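Local coordinates for protein glycoside hydrolase family 81 (PDB 6FOP) that probably hydrolyses internal beta-1,3-glucosidic linkages of laminarin-type glucans as a cellulosomal glycoside hydrolase of Clostridium thermocellum, at residues Gly159-Gly164 and Val251-Asn256. Residues are numbered along the deposited sequence; the frame is centred on the assembly and turned at random.
Sequences GSQCLG and VKEGTN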
ATOM      1  N   GLY A 159     -11.478  13.245  42.434  1.00 22.26           N
ATOM      2  CA  GLY A 159     -12.317  12.085  42.687  1.00 22.94           C
ATOM      3  C   GLY A 159     -13.108  11.558  41.509  1.00 21.04           C
ATOM      4  O   GLY A 159     -13.811  10.567  41.652  1.00 24.67           O
ATOM      5  N   SER A 160     -13.019  12.190  40.342  1.00 21.02           N
ATOM      6  CA  SER A 160     -13.826  11.734  39.206  1.00 21.60           C
ATOM      7  C   SER A 160     -13.138  10.593  38.479  1.00 20.90           C
ATOM      8  O   SER A 160     -11.916  10.421  38.549  1.00 21.84           O
ATOM      9  CB  SER A 160     -14.122  12.864  38.236  1.00 25.36           C
ATOM     10  OG  SER A 160     -12.933  13.419  37.766  1.00 24.27           O
ATOM     11  N   GLN A 161     -13.943   9.793  37.804  1.00 20.15           N
ATOM     12  CA  GLN A 161     -13.436   8.630  37.068  1.00 20.79           C
ATOM     13  C   GLN A 161     -12.625   8.985  35.819  1.00 19.91           C
ATOM     14  O   GLN A 161     -11.687   8.268  35.434  1.00 19.78           O
ATOM     15  CB  GLN A 161     -14.628   7.763  36.698  1.00 21.87           C
ATOM     16  CG  GLN A 161     -14.189   6.534  36.023  1.00 21.65           C
ATOM     17  CD  GLN A 161     -15.240   5.521  35.797  1.00 20.60           C
ATOM     18  OE1 GLN A 161     -16.426   5.721  36.024  1.00 24.72           O
ATOM     19  NE2 GLN A 161     -14.791   4.396  35.296  1.00 20.78           N
ATOM     20  N   CYS A 162     -13.000  10.096  35.202  1.00 19.22           N
ATOM     21  CA  CYS A 162     -12.333  10.598  34.038  1.00 17.76           C
ATOM     22  C   CYS A 162     -12.061  12.061  34.173  1.00 18.55           C
ATOM     23  O   CYS A 162     -12.711  12.750  34.974  1.00 20.66           O
ATOM     24  CB  CYS A 162     -13.093  10.252  32.757  1.00 21.09           C
ATOM     25  SG  CYS A 162     -14.444  11.328  32.277  1.00 25.25           S
ATOM     26  N   LEU A 163     -11.093  12.529  33.381  1.00 18.19           N
ATOM     27  CA  LEU A 163     -10.815  13.953  33.254  1.00 18.09           C
ATOM     28  C   LEU A 163     -10.931  14.335  31.806  1.00 19.20           C
ATOM     29  O   LEU A 163     -10.579  13.539  30.924  1.00 19.67           O
ATOM     30  CB  LEU A 163      -9.396  14.312  33.732  1.00 19.05           C
ATOM     31  CG  LEU A 163      -9.024  13.942  35.166  1.00 20.01           C
ATOM     32  CD1 LEU A 163      -7.568  14.289  35.420  1.00 20.81           C
ATOM     33  CD2 LEU A 163      -9.918  14.632  36.194  1.00 22.11           C
ATOM     34  N   GLY A 164     -11.464  15.516  31.575  1.00 18.73           N
ATOM     35  CA  GLY A 164     -11.402  16.151  30.266  1.00 18.86           C
ATOM     36  C   GLY A 164     -10.357  17.241  30.326  1.00 18.57           C
ATOM     37  O   GLY A 164     -10.446  18.125  31.189  1.00 19.76           O
ATOM     38  N   VAL A 251     -14.224  -5.841  27.213  1.00 14.93           N
ATOM     39  CA  VAL A 251     -14.859  -4.830  28.046  1.00 14.58           C
ATOM     40  C   VAL A 251     -14.283  -4.877  29.464  1.00 14.20           C
ATOM     41  O   VAL A 251     -14.488  -5.845  30.212  1.00 16.10           O
ATOM     42  CB  VAL A 251     -16.377  -5.036  28.091  1.00 16.09           C
ATOM     43  CG1 VAL A 251     -17.021  -3.943  28.942  1.00 16.17           C
ATOM     44  CG2 VAL A 251     -16.978  -5.056  26.684  1.00 17.34           C
ATOM     45  N   LYS A 252     -13.579  -3.819  29.838  1.00 14.72           N
ATOM     46  CA  LYS A 252     -12.902  -3.748  31.144  1.00 15.77           C
ATOM     47  C   LYS A 252     -13.836  -3.359  32.293  1.00 15.99           C
ATOM     48  O   LYS A 252     -13.592  -3.736  33.436  1.00 17.89           O
ATOM     49  CB  LYS A 252     -11.701  -2.819  31.101  1.00 16.13           C
ATOM     50  CG  LYS A 252     -10.680  -3.184  30.028  1.00 16.68           C
ATOM     51  CD  LYS A 252     -10.100  -4.583  30.239  1.00 17.83           C
ATOM     52  CE  LYS A 252      -9.177  -4.995  29.124  1.00 17.96           C
ATOM     53  NZ  LYS A 252      -8.827  -6.427  29.307  1.00 19.51           N
ATOM     54  N   GLU A 253     -14.886  -2.617  32.000  1.00 15.35           N
ATOM     55  CA  GLU A 253     -15.945  -2.305  32.978  1.00 16.34           C
ATOM     56  C   GLU A 253     -17.121  -1.747  32.218  1.00 16.88           C
ATOM     57  O   GLU A 253     -16.978  -1.359  31.052  1.00 16.39           O
ATOM     58  CB  GLU A 253     -15.489  -1.334  34.059  1.00 17.09           C
ATOM     59  CG  GLU A 253     -15.038   0.010  33.530  1.00 16.59           C
ATOM     60  CD  GLU A 253     -14.881   1.017  34.674  1.00 17.36           C
ATOM     61  OE1 GLU A 253     -13.850   0.945  35.407  1.00 17.08           O
ATOM     62  OE2 GLU A 253     -15.767   1.891  34.789  1.00 19.95           O
ATOM     63  N   GLY A 254     -18.264  -1.677  32.875  1.00 17.83           N
ATOM     64  CA  GLY A 254     -19.470  -1.066  32.357  1.00 19.54           C
ATOM     65  C   GLY A 254     -20.291  -1.997  31.491  1.00 20.50           C
ATOM     66  O   GLY A 254     -19.884  -3.106  31.201  1.00 22.55           O
ATOM     67  N   THR A 255     -21.450  -1.501  31.054  1.00 22.67           N
ATOM     68  CA  THR A 255     -22.403  -2.280  30.304  1.00 25.05           C
ATOM     69  C   THR A 255     -22.482  -1.874  28.835  1.00 24.73           C
ATOM     70  O   THR A 255     -23.303  -2.409  28.114  1.00 28.71           O
ATOM     71  CB  THR A 255     -23.796  -2.170  30.946  1.00 28.28           C
ATOM     72  OG1 THR A 255     -24.125  -0.781  31.091  1.00 33.08           O
ATOM     73  CG2 THR A 255     -23.796  -2.840  32.340  1.00 31.19           C
ATOM     74  N   ASN A 256     -21.639  -0.954  28.391  1.00 20.93           N
ATOM     75  CA  ASN A 256     -21.567  -0.641  26.980  1.00 19.79           C
ATOM     76  C   ASN A 256     -20.600  -1.596  26.290  1.00 18.91           C
ATOM     77  O   ASN A 256     -19.566  -1.986  26.854  1.00 19.60           O
ATOM     78  CB  ASN A 256     -21.111   0.815  26.773  1.00 21.39           C
ATOM     79  CG  ASN A 256     -22.087   1.815  27.363  1.00 25.03           C
ATOM     80  OD1 ASN A 256     -23.257   1.805  27.016  1.00 35.92           O
ATOM     81  ND2 ASN A 256     -21.624   2.654  28.257  1.00 24.18           N
TER
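Q161 holds its CG opposite the backbone N (chi1 -177°) and runs on fully extended, while E253 tucks its CG between backbone N and carbonyl carbon before it too straightens. The two extended chains approach from opposite directions and span the gap between backbones whose nearest CA atoms, those of Q161 and E253, stand 11.9 Å apart. They meet in a single hydrogen bond, from Q161 NE2 to E253 OE2 at 2.7 Å. It is bent to 150° at the hydrogen. The acceptor lies almost in the plane of the amide, as suits an N-H donor, but the amide nitrogen comes in from above the carboxylate plane; the two flat groups are turned 44° against each other. E253 OE1 stays 3.6 Å from Q161 NE2 and is taken instead by the hydroxyl of Y200 and the backbone N of S178.

Q161 immediately precedes strand 162-167 of an antiparallel sheet in the beta-rich N-terminal part of this family 81 enzyme, whereas E253 sits in the loop between strands 240-251 and 260-263. The bond thus ties that loop to the residue leading into strand 162-167, at the protein surface. Glutamine suits its place because its amide both gives and accepts: NE2 also donates to the carbonyl of A176, and OE1 receives K218 NZ from helix 211-220, which together should fix the rotation of the amide. Glutamate offers two acceptor oxygens to three donors, and both side chains also touch Y222.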